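Local coordinates for uncharacterized protein (Streptococcus pneumoniae, PDB 3LFT) that binds L-tryptophan between two alpha/beta lobes and is probably the substrate-binding protein of an ABC transporter for that amino acid or a related solute, at residues Thr53-Leu58 and Gln75-Ala80; Leu84-Ala89 and Gly107-Gly112. All coordinates share one frame; numbering follows the deposited sequence.

From the N terminus, the chain runs through helix 48-58, strand 65-69 and helix 71-80, and contact 1 closes this first loop by laying the second helix against the first. Only after that does contact 2 begin: strand 86-89 follows directly on helix 71-80, and the 20 residues from 90 to 109, without helix or strand, lead to strand 110-115 at its side. The two loops therefore stand in series, neither enclosing nor crossing the other. Helix 71-80 joins them physically, since Ala78 CB lies 3.8 Å from Val110 CG2 and Leu77 CB 4.0 Å from Val86 CG1. Contact 1 pairs helices over one face of the six-stranded parallel sheet, while contact 2 pairs neighbouring strands within it.

Contact 1: Thr53-Leu58 and Gln75-Ala80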
ATOM      1  N   THR A  53      -7.718  19.932  -3.913  1.00  6.43           N
ATOM      2  CA  THR A  53      -7.100  21.233  -4.098  1.00  6.64           C
ATOM      3  C   THR A  53      -5.664  21.112  -4.613  1.00  6.23           C
ATOM      4  O   THR A  53      -5.260  21.806  -5.551  1.00  6.84           O
ATOM      5  CB  THR A  53      -7.191  22.027  -2.796  1.00  6.48           C
ATOM      6  OG1 THR A  53      -8.586  22.288  -2.535  1.00  8.02           O
ATOM      7  CG2 THR A  53      -6.458  23.336  -2.900  1.00  9.01           C
HETATM    8  N   MSE A  54      -4.913  20.186  -4.037  1.00  6.37           N
HETATM    9  CA  MSE A  54      -3.526  19.999  -4.442  1.00  6.62           C
HETATM   10  C   MSE A  54      -3.429  19.409  -5.833  1.00  6.62           C
HETATM   11  O   MSE A  54      -2.571  19.827  -6.609  1.00  6.90           O
HETATM   12  CB  MSE A  54      -2.770  19.138  -3.440  1.00  6.46           C
HETATM   13  CG  MSE A  54      -2.627  19.856  -2.103  1.00  5.67           C
HETATM   14 SE   MSE A  54      -1.771  18.745  -0.757  1.00 10.40          SE
HETATM   15  CE  MSE A  54      -1.553  20.089   0.595  1.00  6.40           C
ATOM     16  N   SER A  55      -4.298  18.461  -6.175  1.00  6.29           N
ATOM     17  CA  SER A  55      -4.293  17.916  -7.536  1.00  6.57           C
ATOM     18  C   SER A  55      -4.555  19.001  -8.562  1.00  6.56           C
ATOM     19  O   SER A  55      -3.884  19.065  -9.607  1.00  6.76           O
ATOM     20  CB  SER A  55      -5.332  16.815  -7.694  1.00  5.97           C
ATOM     21  OG  SER A  55      -5.012  15.659  -6.931  1.00  5.59           O
ATOM     22  N   LYS A  56      -5.524  19.871  -8.278  1.00  5.87           N
ATOM     23  CA  LYS A  56      -5.852  20.944  -9.195  1.00  6.60           C
ATOM     24  C   LYS A  56      -4.629  21.834  -9.440  1.00  7.20           C
ATOM     25  O   LYS A  56      -4.339  22.194 -10.580  1.00  8.36           O
ATOM     26  CB  LYS A  56      -7.054  21.728  -8.652  1.00  7.10           C
ATOM     27  CG  LYS A  56      -7.580  22.834  -9.549  1.00  8.60           C
ATOM     28  CD  LYS A  56      -8.830  23.439  -8.923  1.00 12.06           C
ATOM     29  CE  LYS A  56      -9.593  24.323  -9.876  1.00 15.63           C
ATOM     30  NZ  LYS A  56     -10.679  24.926  -9.087  1.00 19.98           N
ATOM     31  N   GLN A  57      -3.902  22.152  -8.375  1.00  6.81           N
ATOM     32  CA  GLN A  57      -2.698  22.975  -8.474  1.00  8.25           C
ATOM     33  C   GLN A  57      -1.607  22.274  -9.285  1.00  8.16           C
ATOM     34  O   GLN A  57      -1.041  22.859 -10.209  1.00  8.81           O
ATOM     35  CB  GLN A  57      -2.197  23.312  -7.064  1.00  9.02           C
ATOM     36  CG  GLN A  57      -3.067  24.335  -6.356  1.00 13.70           C
ATOM     37  CD  GLN A  57      -2.917  24.399  -4.841  1.00 17.58           C
ATOM     38  OE1 GLN A  57      -2.346  23.514  -4.189  1.00 18.78           O
ATOM     39  NE2 GLN A  57      -3.488  25.450  -4.265  1.00 19.70           N
ATOM     40  N   LEU A  58      -1.339  21.007  -8.962  1.00  7.45           N
ATOM     41  CA  LEU A  58      -0.197  20.290  -9.554  1.00  6.65           C
ATOM     42  C   LEU A  58      -0.325  20.077 -11.056  1.00  7.23           C
ATOM     43  O   LEU A  58       0.685  20.014 -11.759  1.00  6.77           O
ATOM     44  CB  LEU A  58       0.031  18.953  -8.826  1.00  6.97           C
ATOM     45  CG  LEU A  58       0.591  19.039  -7.401  1.00  5.23           C
ATOM     46  CD1 LEU A  58       0.378  17.700  -6.661  1.00  8.32           C
ATOM     47  CD2 LEU A  58       2.080  19.415  -7.406  1.00  9.14           C
ATOM     48  N   GLN A  75      -5.703   8.873  -8.025  1.00  5.29           N
ATOM     49  CA  GLN A  75      -7.076   9.157  -8.450  1.00  4.74           C
ATOM     50  C   GLN A  75      -7.351  10.665  -8.485  1.00  5.17           C
ATOM     51  O   GLN A  75      -7.988  11.151  -9.409  1.00  5.48           O
ATOM     52  CB  GLN A  75      -8.087   8.442  -7.570  1.00  4.37           C
ATOM     53  CG  GLN A  75      -8.126   6.920  -7.796  1.00  4.94           C
ATOM     54  CD  GLN A  75      -9.081   6.227  -6.865  1.00  4.79           C
ATOM     55  OE1 GLN A  75      -9.069   6.475  -5.665  1.00  5.75           O
ATOM     56  NE2 GLN A  75      -9.871   5.300  -7.393  1.00  5.90           N
ATOM     57  N   GLY A  76      -6.834  11.406  -7.500  1.00  4.74           N
ATOM     58  CA  GLY A  76      -7.013  12.860  -7.530  1.00  4.97           C
ATOM     59  C   GLY A  76      -6.391  13.491  -8.761  1.00  4.89           C
ATOM     60  O   GLY A  76      -6.992  14.351  -9.414  1.00  4.64           O
ATOM     61  N   LEU A  77      -5.170  13.064  -9.071  1.00  4.66           N
ATOM     62  CA  LEU A  77      -4.464  13.617 -10.223  1.00  4.73           C
ATOM     63  C   LEU A  77      -5.136  13.206 -11.531  1.00  4.96           C
ATOM     64  O   LEU A  77      -5.315  14.046 -12.416  1.00  5.03           O
ATOM     65  CB  LEU A  77      -2.995  13.190 -10.191  1.00  5.24           C
ATOM     66  CG  LEU A  77      -2.175  13.744  -9.026  1.00  5.21           C
ATOM     67  CD1 LEU A  77      -0.853  13.004  -8.958  1.00  7.93           C
ATOM     68  CD2 LEU A  77      -1.909  15.237  -9.160  1.00  6.53           C
ATOM     69  N   ALA A  78      -5.521  11.934 -11.659  1.00  5.10           N
ATOM     70  CA  ALA A  78      -6.166  11.449 -12.888  1.00  5.49           C
ATOM     71  C   ALA A  78      -7.543  12.090 -13.116  1.00  6.76           C
ATOM     72  O   ALA A  78      -7.986  12.208 -14.249  1.00  7.55           O
ATOM     73  CB  ALA A  78      -6.270   9.939 -12.850  1.00  5.90           C
ATOM     74  N   SER A  79      -8.216  12.494 -12.049  1.00  6.54           N
ATOM     75  CA  SER A  79      -9.479  13.207 -12.170  0.50  6.82           C
ATOM     76  C   SER A  79      -9.239  14.637 -12.655  1.00  6.76           C
ATOM     77  O   SER A  79     -10.027  15.183 -13.427  1.00  8.06           O
ATOM     78  CB  SER A  79     -10.196  13.218 -10.821  0.50  7.39           C
ATOM     79  OG  SER A  79     -11.402  13.941 -10.904  0.50  8.45           O
ATOM     80  N   ALA A  80      -8.139  15.233 -12.188  1.00  6.32           N
ATOM     81  CA  ALA A  80      -7.830  16.640 -12.446  1.00  6.52           C
ATOM     82  C   ALA A  80      -7.282  16.889 -13.851  1.00  5.75           C
ATOM     83  O   ALA A  80      -7.346  18.019 -14.341  1.00  6.26           O
ATOM     84  CB  ALA A  80      -6.857  17.158 -11.378  1.00  6.80           C
TER
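Helices 53-58 and 75-80 approach to 8.5 Å between axes at a crossing angle of -52°, and their nearest CA atoms, those of Ser55 and Leu77, are 5.1 Å apart. They are successive helices in one lobe of a fold of the periplasmic-binding-protein type, consistent with the family, with strand 65-69 between them, and they cover one face of the parallel sheet. The close approach occurs where Ser55 meets the bare backbone of Gly76: its OG lies 3.2 Å from Gly76 C, and its CB packs against the same carbonyl. Neither Gly76 O nor Leu77 N bonds OG, the angles being poor. Instead OG turns back along its own helix, beside the backbone N (chi1 -67°), and is hydrogen-bonded to Val51 O. Ala80 adds a single methyl at the edge of the contact, CB standing 4.0 Å from both Ser55 CB and Ser55 O. Toward the sheet Leu77 takes over: its CD2 packs against Ser55, 3.8 Å from OG and 3.9 Å from CA, and Leu77 and Leu58 both rest on Val66 of strand 65-69. There the two leucines slant across each other, meeting through one methyl each, Leu58 CD1 to Leu77 CD2 at 4.2 Å.

Contact 2: Leu84-Ala89 and Gly107-Gly112; sequences LPVIMA and GGNVTG
Val86 and Val110 pair side by side in parallel strands of the central sheet, 86-89 beside 110-115, whose segment axes cross at -37°. The backbone bonds follow the parallel pattern: Val86 N gives to Asn109 O at 2.9 Å, Val86 O receives Thr111 N, and Met88 N gives to Thr111 O at 2.8 Å in the carbonyl plane. At the Met88-Gly112 pair the shared facing is lost, and selenomethionine Met88 reaches across the neighbouring strand. Its CB packs on Thr111 O, CG meets Thr111 O at 3.5 Å and Val110 CG1 at 3.6 Å, and SE stays 4.0 Å from that methyl. A bend at chi3 sets CE against the Thr111-Gly112 peptide, 3.6 Å from Gly112 N. On the face opposite Val86 and Val110, Ile87 CD1 lies alongside Thr111 CG2, while Thr111 OG1 bonds to Thr259 O. Asn109 CG sits between its own N and carbonyl carbon (chi1 64°), sending ND2 to Leu84 O at 2.7 Å, nearly in the amide plane but 31° out of the Leu84 carbonyl plane; ND2 also gives to Thr81 O. One amide nitrogen thus serves two carbonyls ahead of the strands' N-terminal ends, whereas Val86-Val110, Met88-Val110 and Ile87-Thr111 meet through apolar atoms.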
ATOM      1  N   LEU A  84      -2.225  15.416 -19.172  1.00  6.42           N
ATOM      2  CA  LEU A  84      -0.882  15.418 -18.600  1.00  6.20           C
ATOM      3  C   LEU A  84      -0.567  14.004 -18.080  1.00  5.13           C
ATOM      4  O   LEU A  84      -1.416  13.406 -17.431  1.00  5.96           O
ATOM      5  CB  LEU A  84      -0.819  16.432 -17.451  1.00  7.16           C
ATOM      6  CG  LEU A  84       0.555  16.664 -16.838  1.00  8.26           C
ATOM      7  CD1 LEU A  84       1.465  17.394 -17.806  1.00  9.85           C
ATOM      8  CD2 LEU A  84       0.416  17.433 -15.527  1.00 10.45           C
ATOM      9  N   PRO A  85       0.655  13.478 -18.319  1.00  4.70           N
ATOM     10  CA  PRO A  85       0.943  12.145 -17.755  1.00  4.62           C
ATOM     11  C   PRO A  85       0.832  12.081 -16.234  1.00  4.94           C
ATOM     12  O   PRO A  85       1.336  12.962 -15.516  1.00  5.33           O
ATOM     13  CB  PRO A  85       2.384  11.884 -18.190  1.00  4.96           C
ATOM     14  CG  PRO A  85       2.565  12.699 -19.435  1.00  5.07           C
ATOM     15  CD  PRO A  85       1.757  13.954 -19.181  1.00  5.59           C
ATOM     16  N   VAL A  86       0.174  11.029 -15.759  1.00  4.62           N
ATOM     17  CA  VAL A  86       0.019  10.738 -14.348  1.00  4.83           C
ATOM     18  C   VAL A  86       0.689   9.387 -14.079  1.00  4.69           C
ATOM     19  O   VAL A  86       0.345   8.381 -14.690  1.00  5.56           O
ATOM     20  CB  VAL A  86      -1.459  10.666 -13.964  1.00  4.58           C
ATOM     21  CG1 VAL A  86      -1.625  10.249 -12.491  1.00  6.36           C
ATOM     22  CG2 VAL A  86      -2.158  12.016 -14.235  1.00  5.31           C
ATOM     23  N   ILE A  87       1.658   9.392 -13.173  1.00  4.77           N
ATOM     24  CA  ILE A  87       2.379   8.173 -12.843  1.00  5.18           C
ATOM     25  C   ILE A  87       1.920   7.673 -11.478  1.00  5.21           C
ATOM     26  O   ILE A  87       2.042   8.387 -10.474  1.00  6.08           O
ATOM     27  CB  ILE A  87       3.911   8.409 -12.820  1.00  5.25           C
ATOM     28  CG1 ILE A  87       4.404   9.102 -14.098  1.00  6.24           C
ATOM     29  CG2 ILE A  87       4.647   7.088 -12.599  1.00  6.68           C
ATOM     30  CD1 ILE A  87       4.013   8.466 -15.438  1.00  7.46           C
HETATM   31  N   MSE A  88       1.388   6.455 -11.453  1.00  5.41           N
HETATM   32  CA  MSE A  88       0.995   5.800 -10.227  1.00  4.81           C
HETATM   33  C   MSE A  88       2.218   5.271  -9.483  1.00  4.59           C
HETATM   34  O   MSE A  88       3.039   4.553 -10.069  1.00  5.85           O
HETATM   35  CB  MSE A  88       0.115   4.591 -10.545  1.00  5.62           C
HETATM   36  CG  MSE A  88      -1.168   4.906 -11.333  1.00  6.61           C
HETATM   37 SE   MSE A  88      -2.217   3.305 -11.731  1.00 11.42          SE
HETATM   38  CE  MSE A  88      -0.913   2.282 -12.735  1.00 10.09           C
ATOM     39  N   ALA A  89       2.339   5.639  -8.200  1.00  4.98           N
ATOM     40  CA  ALA A  89       3.378   5.049  -7.349  1.00  5.39           C
ATOM     41  C   ALA A  89       2.718   4.171  -6.291  1.00  5.13           C
ATOM     42  O   ALA A  89       2.229   4.677  -5.254  1.00  5.77           O
ATOM     43  CB  ALA A  89       4.197   6.136  -6.700  1.00  6.03           C
ATOM     44  N   GLY A 107      -4.319   2.980 -21.845  1.00  5.34           N
ATOM     45  CA  GLY A 107      -5.297   3.583 -22.749  1.00  6.24           C
ATOM     46  C   GLY A 107      -5.574   5.058 -22.585  1.00  6.24           C
ATOM     47  O   GLY A 107      -6.278   5.627 -23.419  1.00  8.04           O
ATOM     48  N   GLY A 108      -5.016   5.670 -21.538  1.00  6.42           N
ATOM     49  CA  GLY A 108      -5.181   7.117 -21.324  1.00  6.79           C
ATOM     50  C   GLY A 108      -3.865   7.724 -20.880  1.00  6.53           C
ATOM     51  O   GLY A 108      -2.780   7.287 -21.305  1.00  8.02           O
ATOM     52  N   ASN A 109      -3.947   8.706 -19.989  1.00  5.92           N
ATOM     53  CA  ASN A 109      -2.765   9.436 -19.547  1.00  5.33           C
ATOM     54  C   ASN A 109      -2.103   8.879 -18.278  1.00  6.41           C
ATOM     55  O   ASN A 109      -1.187   9.482 -17.742  1.00  6.16           O
ATOM     56  CB  ASN A 109      -3.095  10.918 -19.369  1.00  5.48           C
ATOM     57  CG  ASN A 109      -4.123  11.174 -18.277  1.00  6.08           C
ATOM     58  OD1 ASN A 109      -5.156  10.506 -18.196  1.00  6.32           O
ATOM     59  ND2 ASN A 109      -3.879  12.210 -17.481  1.00  6.02           N
ATOM     60  N   VAL A 110      -2.538   7.702 -17.826  1.00  5.73           N
ATOM     61  CA  VAL A 110      -2.076   7.125 -16.563  1.00  6.01           C
ATOM     62  C   VAL A 110      -1.314   5.813 -16.779  1.00  5.68           C
ATOM     63  O   VAL A 110      -1.793   4.921 -17.459  1.00  6.18           O
ATOM     64  CB  VAL A 110      -3.267   6.832 -15.612  1.00  6.22           C
ATOM     65  CG1 VAL A 110      -2.765   6.313 -14.276  1.00  8.37           C
ATOM     66  CG2 VAL A 110      -4.167   8.069 -15.415  1.00  5.94           C
ATOM     67  N   THR A 111      -0.141   5.687 -16.177  1.00  5.46           N
ATOM     68  CA  THR A 111       0.556   4.389 -16.083  1.00  5.52           C
ATOM     69  C   THR A 111       1.297   4.362 -14.757  1.00  5.79           C
ATOM     70  O   THR A 111       1.153   5.298 -13.972  1.00  6.60           O
ATOM     71  CB  THR A 111       1.473   4.151 -17.302  1.00  5.48           C
ATOM     72  OG1 THR A 111       1.963   2.810 -17.220  1.00  6.33           O
ATOM     73  CG2 THR A 111       2.634   5.108 -17.344  1.00  7.27           C
ATOM     74  N   GLY A 112       2.067   3.306 -14.503  1.00  5.99           N
ATOM     75  CA  GLY A 112       2.933   3.313 -13.306  1.00  6.09           C
ATOM     76  C   GLY A 112       3.109   1.959 -12.674  1.00  5.75           C
ATOM     77  O   GLY A 112       3.083   0.941 -13.358  1.00  6.18           O
TER